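Local coordinates for protein Polyphosphate:AMP phosphotransferase (PDB 3CZP) that transfers a phosphate from inorganic polyphosphate to AMP to make ADP, works with magnesium, and also converts GMP to GDP with lower efficiency, at residues A[288-293]-A[489-494]; A[294-299]-A[356-361]; A[405-410]-A[483-488]. One frame throughout, in Å; residues are numbered along the deposited sequence.

Interaction 1: residues A[288-293]-A[489-494]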
loop_
_atom_site.group_PDB
_atom_site.type_symbol
_atom_site.label_atom_id
_atom_site.label_comp_id
_atom_site.label_asym_id
_atom_site.label_seq_id
_atom_site.Cartn_x
_atom_site.Cartn_y
_atom_site.Cartn_z
ATOM N N ALA A 288 -25.545 -6.016 15.581
ATOM C CA ALA A 288 -25.995 -5.644 14.251
ATOM C C ALA A 288 -26.685 -4.268 14.302
ATOM O O ALA A 288 -26.517 -3.420 13.415
ATOM C CB ALA A 288 -26.941 -6.690 13.727
ATOM N N GLY A 289 -27.464 -4.032 15.350
ATOM C CA GLY A 289 -28.239 -2.797 15.415
ATOM C C GLY A 289 -27.359 -1.612 15.720
ATOM O O GLY A 289 -27.574 -0.520 15.205
ATOM N N LEU A 290 -26.336 -1.822 16.550
ATOM C CA LEU A 290 -25.413 -0.740 16.945
ATOM C C LEU A 290 -24.563 -0.277 15.792
ATOM O O LEU A 290 -24.242 0.910 15.713
ATOM C CB LEU A 290 -24.523 -1.169 18.108
ATOM C CG LEU A 290 -25.224 -1.248 19.476
ATOM C CD1 LEU A 290 -24.405 -2.086 20.432
ATOM C CD2 LEU A 290 -25.456 0.136 20.044
ATOM N N ILE A 291 -24.159 -1.232 14.937
ATOM C CA ILE A 291 -23.362 -0.968 13.734
ATOM C C ILE A 291 -24.164 -0.209 12.672
ATOM O O ILE A 291 -23.613 0.633 11.956
ATOM C CB ILE A 291 -22.806 -2.268 13.129
ATOM C CG1 ILE A 291 -21.779 -2.892 14.059
ATOM C CG2 ILE A 291 -22.171 -2.017 11.785
ATOM C CD1 ILE A 291 -20.608 -2.112 14.240
ATOM N N ARG A 292 -25.469 -0.466 12.633
ATOM C CA ARG A 292 -26.375 0.073 11.626
ATOM C C ARG A 292 -26.861 1.447 12.098
ATOM O O ARG A 292 -27.298 2.255 11.306
ATOM C CB ARG A 292 -27.509 -0.951 11.393
ATOM C CG ARG A 292 -28.779 -0.487 10.650
ATOM C CD ARG A 292 -30.011 -1.435 10.894
ATOM N NE ARG A 292 -29.652 -2.855 10.671
ATOM C CZ ARG A 292 -29.786 -3.872 11.543
ATOM N NH1 ARG A 292 -30.334 -3.694 12.745
ATOM N NH2 ARG A 292 -29.377 -5.098 11.190
ATOM N N ASP A 293 -26.739 1.727 13.387
ATOM C CA ASP A 293 -27.190 3.003 13.967
ATOM C C ASP A 293 -26.438 4.127 13.242
ATOM O O ASP A 293 -25.238 4.007 12.986
ATOM C CB ASP A 293 -26.894 2.997 15.481
ATOM C CG ASP A 293 -27.562 4.129 16.246
ATOM O OD1 ASP A 293 -27.222 5.331 16.039
ATOM O OD2 ASP A 293 -28.419 3.811 17.091
ATOM N N ALA A 489 -19.074 -1.287 24.677
ATOM C CA ALA A 489 -18.118 -0.255 24.232
ATOM C C ALA A 489 -18.702 0.717 23.181
ATOM O O ALA A 489 -18.491 1.919 23.256
ATOM C CB ALA A 489 -16.787 -0.884 23.742
ATOM N N ILE A 490 -19.438 0.199 22.208
ATOM C CA ILE A 490 -20.144 1.049 21.212
ATOM C C ILE A 490 -21.230 1.905 21.882
ATOM O O ILE A 490 -21.292 3.104 21.664
ATOM C CB ILE A 490 -20.792 0.218 20.082
ATOM C CG1 ILE A 490 -19.742 -0.593 19.294
ATOM C CG2 ILE A 490 -21.553 1.123 19.127
ATOM C CD1 ILE A 490 -20.342 -1.676 18.330
ATOM N N GLU A 491 -22.097 1.312 22.702
ATOM C CA GLU A 491 -23.083 2.119 23.418
ATOM C C GLU A 491 -22.439 3.253 24.238
ATOM O O GLU A 491 -22.951 4.372 24.263
ATOM C CB GLU A 491 -23.951 1.223 24.311
ATOM C CG GLU A 491 -24.834 0.237 23.494
ATOM C CD GLU A 491 -25.836 -0.519 24.360
ATOM O OE1 GLU A 491 -25.894 -0.229 25.586
ATOM O OE2 GLU A 491 -26.558 -1.391 23.804
ATOM N N ALA A 492 -21.326 2.937 24.913
ATOM C CA ALA A 492 -20.619 3.893 25.728
ATOM C C ALA A 492 -20.146 5.102 24.940
ATOM O O ALA A 492 -20.290 6.261 25.408
ATOM C CB ALA A 492 -19.429 3.238 26.416
ATOM N N ALA A 493 -19.522 4.813 23.796
ATOM C CA ALA A 493 -19.107 5.786 22.815
ATOM C C ALA A 493 -20.264 6.695 22.409
ATOM O O ALA A 493 -20.116 7.915 22.383
ATOM C CB ALA A 493 -18.570 5.079 21.584
ATOM N N TYR A 494 -21.419 6.116 22.084
ATOM C CA TYR A 494 -22.574 6.962 21.717
ATOM C C TYR A 494 -23.022 7.897 22.849
ATOM O O TYR A 494 -23.498 9.015 22.612
ATOM C CB TYR A 494 -23.767 6.108 21.288
ATOM C CG TYR A 494 -23.557 5.298 20.046
ATOM C CD1 TYR A 494 -22.468 5.537 19.186
ATOM C CD2 TYR A 494 -24.447 4.295 19.708
ATOM C CE1 TYR A 494 -22.284 4.786 18.052
ATOM C CE2 TYR A 494 -24.264 3.543 18.576
ATOM C CZ TYR A 494 -23.170 3.777 17.749
ATOM O OH TYR A 494 -22.975 2.997 16.612
#
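Leu290 and Ile490 mark the nearest approach of two helices that run in roughly the same direction, their short axes 10.5 Å apart at closest and inclined at 34°. The first helix is ending here, since Asp293 already leaves helical geometry, whereas the second continues past Tyr494. Leu290 fills the gap between them: CB rests against Ile490 CG2 at 3.9 Å, and CD2 lies 3.5 Å from Glu491 CG and 3.9 Å from Tyr494 CE2. With CG anti to the carbonyl carbon (chi1 -73°), both leucine methyls reach Glu491 CG. One residue further along, Ile291 CD1 meets Ile490 CD1 at 4.1 Å. Glutamate suits the border because its CG packs on leucine while its carboxylate reaches a salt bridge with Arg286. The Tyr494 ring lies beside leucine, and its hydroxyl donates a 2.6 Å hydrogen bond from OH to Leu290 O, which sits at the ring edge; the donor is tilted 26° from the carbonyl plane. This bond serves a carbonyl in the last turn of helix 273-292 and so ties that helix end to helix 475-496 at the end of a largely apolar patch.

Interaction 2: residues A[294-299]-A[356-361]; sequences KRFRQH and ARRQFT
His299 O and Arg358 N make the hydrogen bond that joins the 3-10 segment 294-298, with His299 just after it, to the turn preceding strand 360-364. The bond is short, 2.6 Å, and fairly straight, with an N-H...O angle of 162°. Its donor belongs to a type II beta turn running from Ala356 to Gln359, in which Arg358 has positive phi. On the packed side, the Phe296 ring comes against this turn with its edge: CE2 lies 3.5 Å from Arg358 O, near the ring plane, where the slightly positive aromatic hydrogens suit a carbonyl oxygen. A chi1 of -161° sets the phenylalanine CG anti to its backbone N and brings the ring edge up to the turn; the ring also meets Leu301 and Tyr494. His299 is buried too, its CB directed away from the turn and its ring nitrogens bonded to Asp497 and to the carbonyl of Gly403.

The outer side is made of long arginines. Arg297 and Arg358 run side by side in the same direction, both extended, and their guanidinium groups stack with centres 3.7 Å apart and planes at 28°. In Arg357 a bend at chi2 lays the guanidinium face against Gln298 O, 3.5 Å from its plane; the same arginine makes a cation-pi contact with Tyr402. Two like charges face to face would be expected to repel, but solvent at this exposed edge probably screens them, and the flat overlap with the paired aliphatic stems favours stacking. The uncharged backbone bond and the buried phenylalanine probably provide the firmer join between the entrances of two neighbouring strands.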
loop_
_atom_site.group_PDB
_atom_site.type_symbol
_atom_site.label_atom_id
_atom_site.label_comp_id
_atom_site.label_asym_id
_atom_site.label_seq_id
_atom_site.Cartn_x
_atom_site.Cartn_y
_atom_site.Cartn_z
ATOM N N LYS A 294 -27.142 5.200 12.904
ATOM C CA LYS A 294 -26.525 6.365 12.225
ATOM C C LYS A 294 -25.288 6.909 12.999
ATOM O O LYS A 294 -24.385 7.504 12.415
ATOM C CB LYS A 294 -27.577 7.483 11.988
ATOM C CG LYS A 294 -28.297 8.017 13.273
ATOM C CD LYS A 294 -29.060 9.393 13.091
ATOM C CE LYS A 294 -30.597 9.245 13.173
ATOM N NZ LYS A 294 -31.368 10.509 13.553
ATOM N N ARG A 295 -25.228 6.686 14.311
ATOM C CA ARG A 295 -24.156 7.255 15.130
ATOM C C ARG A 295 -22.817 6.594 14.855
ATOM O O ARG A 295 -21.768 7.169 15.129
ATOM C CB ARG A 295 -24.519 7.183 16.612
ATOM C CG ARG A 295 -25.699 8.135 16.920
ATOM C CD ARG A 295 -26.183 8.029 18.319
ATOM N NE ARG A 295 -26.875 6.763 18.565
ATOM C CZ ARG A 295 -27.418 6.435 19.722
ATOM N NH1 ARG A 295 -27.337 7.272 20.764
ATOM N NH2 ARG A 295 -28.022 5.269 19.848
ATOM N N PHE A 296 -22.853 5.393 14.293
ATOM C CA PHE A 296 -21.632 4.715 13.932
ATOM C C PHE A 296 -20.825 5.405 12.837
ATOM O O PHE A 296 -19.640 5.173 12.717
ATOM C CB PHE A 296 -21.933 3.278 13.530
ATOM C CG PHE A 296 -20.723 2.393 13.582
ATOM C CD1 PHE A 296 -20.085 2.142 14.794
ATOM C CD2 PHE A 296 -20.239 1.787 12.456
ATOM C CE1 PHE A 296 -18.957 1.318 14.845
ATOM C CE2 PHE A 296 -19.107 1.011 12.531
ATOM C CZ PHE A 296 -18.497 0.788 13.733
ATOM N N ARG A 297 -21.470 6.245 12.021
ATOM C CA ARG A 297 -20.777 7.034 10.972
ATOM C C ARG A 297 -19.677 7.923 11.482
ATOM O O ARG A 297 -18.777 8.271 10.752
ATOM C CB ARG A 297 -21.763 7.977 10.260
ATOM C CG ARG A 297 -22.762 7.240 9.451
ATOM C CD ARG A 297 -23.765 8.153 8.798
ATOM N NE ARG A 297 -24.550 7.329 7.886
ATOM C CZ ARG A 297 -24.128 6.928 6.691
ATOM N NH1 ARG A 297 -24.921 6.164 5.948
ATOM N NH2 ARG A 297 -22.939 7.320 6.220
ATOM N N GLN A 298 -19.824 8.344 12.726
ATOM C CA GLN A 298 -18.856 9.176 13.410
ATOM C C GLN A 298 -17.711 8.362 13.980
ATOM O O GLN A 298 -16.779 8.922 14.548
ATOM C CB GLN A 298 -19.600 9.905 14.521
ATOM C CG GLN A 298 -18.773 10.443 15.666
ATOM C CD GLN A 298 -19.599 11.312 16.607
ATOM O OE1 GLN A 298 -20.841 11.347 16.509
ATOM N NE2 GLN A 298 -18.914 11.991 17.554
ATOM N N HIS A 299 -17.750 7.049 13.793
ATOM C CA HIS A 299 -16.871 6.147 14.488
ATOM C C HIS A 299 -16.317 5.041 13.600
ATOM O O HIS A 299 -16.707 4.860 12.451
ATOM C CB HIS A 299 -17.643 5.472 15.650
ATOM C CG HIS A 299 -18.049 6.420 16.743
ATOM N ND1 HIS A 299 -17.141 6.981 17.625
ATOM C CD2 HIS A 299 -19.258 6.915 17.086
ATOM C CE1 HIS A 299 -17.782 7.776 18.468
ATOM N NE2 HIS A 299 -19.065 7.758 18.156
ATOM N N ALA A 356 -11.023 2.986 8.127
ATOM C CA ALA A 356 -11.694 4.242 7.853
ATOM C C ALA A 356 -12.962 4.375 8.732
ATOM O O ALA A 356 -13.452 3.402 9.298
ATOM C CB ALA A 356 -12.056 4.321 6.422
ATOM N N ARG A 357 -13.534 5.560 8.765
ATOM C CA ARG A 357 -14.801 5.760 9.450
ATOM C C ARG A 357 -15.860 4.786 8.937
ATOM O O ARG A 357 -15.960 4.518 7.751
ATOM C CB ARG A 357 -15.324 7.172 9.245
ATOM C CG ARG A 357 -14.534 8.216 10.021
ATOM C CD ARG A 357 -15.345 8.714 11.201
ATOM N NE ARG A 357 -14.595 9.735 11.922
ATOM C CZ ARG A 357 -14.887 11.033 11.966
ATOM N NH1 ARG A 357 -15.978 11.535 11.355
ATOM N NH2 ARG A 357 -14.074 11.831 12.667
ATOM N N ARG A 358 -16.663 4.304 9.877
ATOM C CA ARG A 358 -17.745 3.367 9.645
ATOM C C ARG A 358 -17.282 1.947 9.412
ATOM O O ARG A 358 -18.097 1.125 9.167
ATOM C CB ARG A 358 -18.633 3.820 8.496
ATOM C CG ARG A 358 -20.078 3.464 8.723
ATOM C CD ARG A 358 -20.899 4.311 7.818
ATOM N NE ARG A 358 -22.198 3.702 7.583
ATOM C CZ ARG A 358 -22.738 3.539 6.378
ATOM N NH1 ARG A 358 -22.085 3.948 5.277
ATOM N NH2 ARG A 358 -23.940 2.979 6.270
ATOM N N GLN A 359 -15.989 1.657 9.528
ATOM C CA GLN A 359 -15.485 0.306 9.297
ATOM C C GLN A 359 -15.174 -0.368 10.635
ATOM O O GLN A 359 -15.107 0.281 11.696
ATOM C CB GLN A 359 -14.219 0.287 8.395
ATOM C CG GLN A 359 -14.371 0.873 6.994
ATOM C CD GLN A 359 -13.064 0.799 6.112
ATOM O OE1 GLN A 359 -11.939 0.628 6.606
ATOM N NE2 GLN A 359 -13.248 0.892 4.798
ATOM N N PHE A 360 -14.954 -1.680 10.564
ATOM C CA PHE A 360 -14.726 -2.532 11.747
ATOM C C PHE A 360 -13.585 -3.469 11.419
ATOM O O PHE A 360 -13.683 -4.221 10.498
ATOM C CB PHE A 360 -16.025 -3.314 12.040
ATOM C CG PHE A 360 -15.975 -4.276 13.229
ATOM C CD1 PHE A 360 -14.904 -4.298 14.152
ATOM C CD2 PHE A 360 -17.014 -5.160 13.403
ATOM C CE1 PHE A 360 -14.898 -5.188 15.220
ATOM C CE2 PHE A 360 -17.017 -6.076 14.457
ATOM C CZ PHE A 360 -15.966 -6.098 15.369
ATOM N N THR A 361 -12.463 -3.366 12.110
ATOM C CA THR A 361 -11.295 -4.219 11.824
ATOM C C THR A 361 -11.075 -5.066 13.060
ATOM O O THR A 361 -11.114 -4.593 14.183
ATOM C CB THR A 361 -10.023 -3.449 11.510
ATOM O OG1 THR A 361 -10.242 -2.601 10.384
ATOM C CG2 THR A 361 -8.841 -4.417 11.251
#

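Interaction 3: residues A[405-410]-A[483-488]; sequences IVVKFW and LRTIND
Aromatic contacts come first: the Phe409 ring on the strand points its far edge at Thr485 and Ile486 of the helix. Phe409 CE1 lies 3.6 Å from Thr485 CB, and Phe409 CZ lies 3.9 Å from Ile486 CG1, both helix atoms near the ring plane. Phenylalanine and threonine approach from opposite directions, whereas the isoleucine crosses the ring direction at about a right angle. The phenylalanine is backed by Phe305, with the ring planes at about 30°.

Purely aliphatic packing is carried by Val407, two residues earlier on the same face of the strand. Its CG1, anti to the backbone N (chi1 -173°), touches Thr485 CG2 at 3.7 Å and stands more loosely, 4.3 Å, from Ile486 CG1. Beta-branched residues fit here because their short, stiff side chains present methyl groups close to both backbones.

No hydrogen bond crosses the interface. The one polar side-chain atom beside it, Thr485 OG1, bonds back to Lys481 O in the preceding helical turn, so threonine can offer CB and CG2 to the strand while its hydroxyl is satisfied locally.

Segments 405-410 and 483-488 run nearly antiparallel, at 157°, their short axes 9.1 Å apart at closest, as expected where a helix covers a parallel sheet in the P-loop NTPase fold. Held by apolar shape rather than directed bonds, helix 475-496 packs over strand 404-412 and buries Val407 and Phe409 on this side.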
loop_
_atom_site.group_PDB
_atom_site.type_symbol
_atom_site.label_atom_id
_atom_site.label_comp_id
_atom_site.label_asym_id
_atom_site.label_seq_id
_atom_site.Cartn_x
_atom_site.Cartn_y
_atom_site.Cartn_z
ATOM N N ILE A 405 -13.323 3.238 18.266
ATOM C CA ILE A 405 -13.656 2.435 19.432
ATOM C C ILE A 405 -12.725 1.254 19.525
ATOM O O ILE A 405 -12.749 0.389 18.698
ATOM C CB ILE A 405 -15.117 1.961 19.340
ATOM C CG1 ILE A 405 -16.057 3.171 19.161
ATOM C CG2 ILE A 405 -15.540 1.127 20.592
ATOM C CD1 ILE A 405 -17.458 2.763 18.825
ATOM N N VAL A 406 -11.920 1.202 20.564
ATOM C CA VAL A 406 -10.916 0.172 20.706
ATOM C C VAL A 406 -11.277 -0.826 21.845
ATOM O O VAL A 406 -11.416 -0.445 23.038
ATOM C CB VAL A 406 -9.570 0.831 20.953
ATOM C CG1 VAL A 406 -8.501 -0.202 21.204
ATOM C CG2 VAL A 406 -9.223 1.800 19.782
ATOM N N VAL A 407 -11.446 -2.093 21.466
ATOM C CA VAL A 407 -11.761 -3.158 22.411
ATOM C C VAL A 407 -10.637 -4.200 22.358
ATOM O O VAL A 407 -10.187 -4.536 21.273
ATOM C CB VAL A 407 -13.162 -3.724 22.092
ATOM C CG1 VAL A 407 -13.567 -4.702 23.143
ATOM C CG2 VAL A 407 -14.229 -2.535 22.098
ATOM N N LYS A 408 -10.157 -4.674 23.512
ATOM C CA LYS A 408 -9.003 -5.581 23.591
ATOM C C LYS A 408 -9.296 -6.803 24.477
ATOM O O LYS A 408 -9.655 -6.657 25.641
ATOM C CB LYS A 408 -7.807 -4.821 24.198
ATOM C CG LYS A 408 -7.241 -3.693 23.342
ATOM C CD LYS A 408 -5.985 -3.108 23.979
ATOM C CE LYS A 408 -6.249 -2.275 25.220
ATOM N NZ LYS A 408 -5.031 -1.446 25.718
ATOM N N PHE A 409 -9.118 -8.002 23.939
ATOM C CA PHE A 409 -9.453 -9.236 24.641
ATOM C C PHE A 409 -8.212 -10.099 24.888
ATOM O O PHE A 409 -7.456 -10.390 23.970
ATOM C CB PHE A 409 -10.484 -10.057 23.817
ATOM C CG PHE A 409 -11.834 -9.352 23.598
ATOM C CD1 PHE A 409 -12.753 -9.210 24.641
ATOM C CD2 PHE A 409 -12.164 -8.830 22.370
ATOM C CE1 PHE A 409 -13.930 -8.573 24.456
ATOM C CE2 PHE A 409 -13.379 -8.210 22.184
ATOM C CZ PHE A 409 -14.253 -8.077 23.220
ATOM N N TRP A 410 -8.047 -10.555 26.121
ATOM C CA TRP A 410 -7.126 -11.599 26.439
ATOM C C TRP A 410 -7.962 -12.772 26.837
ATOM O O TRP A 410 -8.608 -12.741 27.871
ATOM C CB TRP A 410 -6.180 -11.240 27.602
ATOM C CG TRP A 410 -5.363 -12.409 27.954
ATOM C CD1 TRP A 410 -5.592 -13.321 28.975
ATOM C CD2 TRP A 410 -4.239 -12.917 27.218
ATOM N NE1 TRP A 410 -4.642 -14.342 28.918
ATOM C CE2 TRP A 410 -3.809 -14.117 27.862
ATOM C CE3 TRP A 410 -3.560 -12.482 26.075
ATOM C CZ2 TRP A 410 -2.726 -14.863 27.405
ATOM C CZ3 TRP A 410 -2.468 -13.244 25.619
ATOM C CH2 TRP A 410 -2.070 -14.410 26.269
ATOM N N LEU A 483 -18.870 -10.613 22.686
ATOM C CA LEU A 483 -19.912 -9.853 22.011
ATOM C C LEU A 483 -20.438 -8.759 22.958
ATOM O O LEU A 483 -20.498 -7.598 22.580
ATOM C CB LEU A 483 -21.052 -10.760 21.548
ATOM C CG LEU A 483 -20.933 -11.409 20.157
ATOM C CD1 LEU A 483 -21.691 -12.712 20.176
ATOM C CD2 LEU A 483 -21.466 -10.501 19.061
ATOM N N ARG A 484 -20.757 -9.117 24.197
ATOM C CA ARG A 484 -21.329 -8.122 25.121
ATOM C C ARG A 484 -20.402 -6.915 25.344
ATOM O O ARG A 484 -20.864 -5.789 25.434
ATOM C CB ARG A 484 -21.626 -8.737 26.437
ATOM C CG ARG A 484 -22.490 -7.887 27.342
ATOM C CD ARG A 484 -22.786 -8.644 28.617
ATOM N NE ARG A 484 -23.810 -9.673 28.490
ATOM C CZ ARG A 484 -23.639 -10.986 28.714
ATOM N NH1 ARG A 484 -24.674 -11.805 28.614
ATOM N NH2 ARG A 484 -22.431 -11.497 28.984
ATOM N N THR A 485 -19.102 -7.180 25.441
ATOM C CA THR A 485 -18.111 -6.138 25.618
ATOM C C THR A 485 -18.037 -5.182 24.439
ATOM O O THR A 485 -17.979 -3.941 24.612
ATOM C CB THR A 485 -16.709 -6.703 25.843
ATOM O OG1 THR A 485 -16.699 -7.589 26.968
ATOM C CG2 THR A 485 -15.705 -5.540 26.083
ATOM N N ILE A 486 -17.959 -5.738 23.247
ATOM C CA ILE A 486 -18.019 -4.930 22.048
ATOM C C ILE A 486 -19.233 -4.005 22.102
ATOM O O ILE A 486 -19.088 -2.808 21.977
ATOM C CB ILE A 486 -18.002 -5.789 20.769
ATOM C CG1 ILE A 486 -16.618 -6.454 20.616
ATOM C CG2 ILE A 486 -18.263 -4.971 19.511
ATOM C CD1 ILE A 486 -16.628 -7.499 19.547
ATOM N N ASN A 487 -20.411 -4.579 22.320
ATOM C CA ASN A 487 -21.654 -3.849 22.394
ATOM C C ASN A 487 -21.660 -2.797 23.495
ATOM O O ASN A 487 -22.113 -1.676 23.258
ATOM C CB ASN A 487 -22.835 -4.826 22.640
ATOM C CG ASN A 487 -23.115 -5.770 21.434
ATOM O OD1 ASN A 487 -22.740 -5.475 20.304
ATOM N ND2 ASN A 487 -23.806 -6.893 21.692
ATOM N N ASP A 488 -21.204 -3.162 24.706
ATOM C CA ASP A 488 -21.089 -2.156 25.808
ATOM C C ASP A 488 -20.180 -0.975 25.363
ATOM O O ASP A 488 -20.466 0.184 25.663
ATOM C CB ASP A 488 -20.475 -2.752 27.093
ATOM C CG ASP A 488 -21.376 -3.724 27.798
ATOM O OD1 ASP A 488 -22.585 -3.799 27.473
ATOM O OD2 ASP A 488 -20.851 -4.420 28.713
#

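Overall arrangement
All three contacts lie in the second PPK2 domain. Interactions 1 and 3 are buried and share helix 475-496, which packs on strand 404-412 in interaction 3 and, further along, on helix 273-292 in interaction 1; Ala489 links them by touching Val407 and Ile405. Interaction 3 is crossed by no hydrogen bond and almost entirely apolar, as befits a sheet-to-helix layer, whereas interaction 1 adds a polar tie at a helix end. Interaction 2 is only partly buried, at the entrances to two strands of the same sheet, and combines a backbone bond with exposed arginines. Tyr494 of interaction 1 packs on Phe296 and His299 of interaction 2, so the core runs on into that loop.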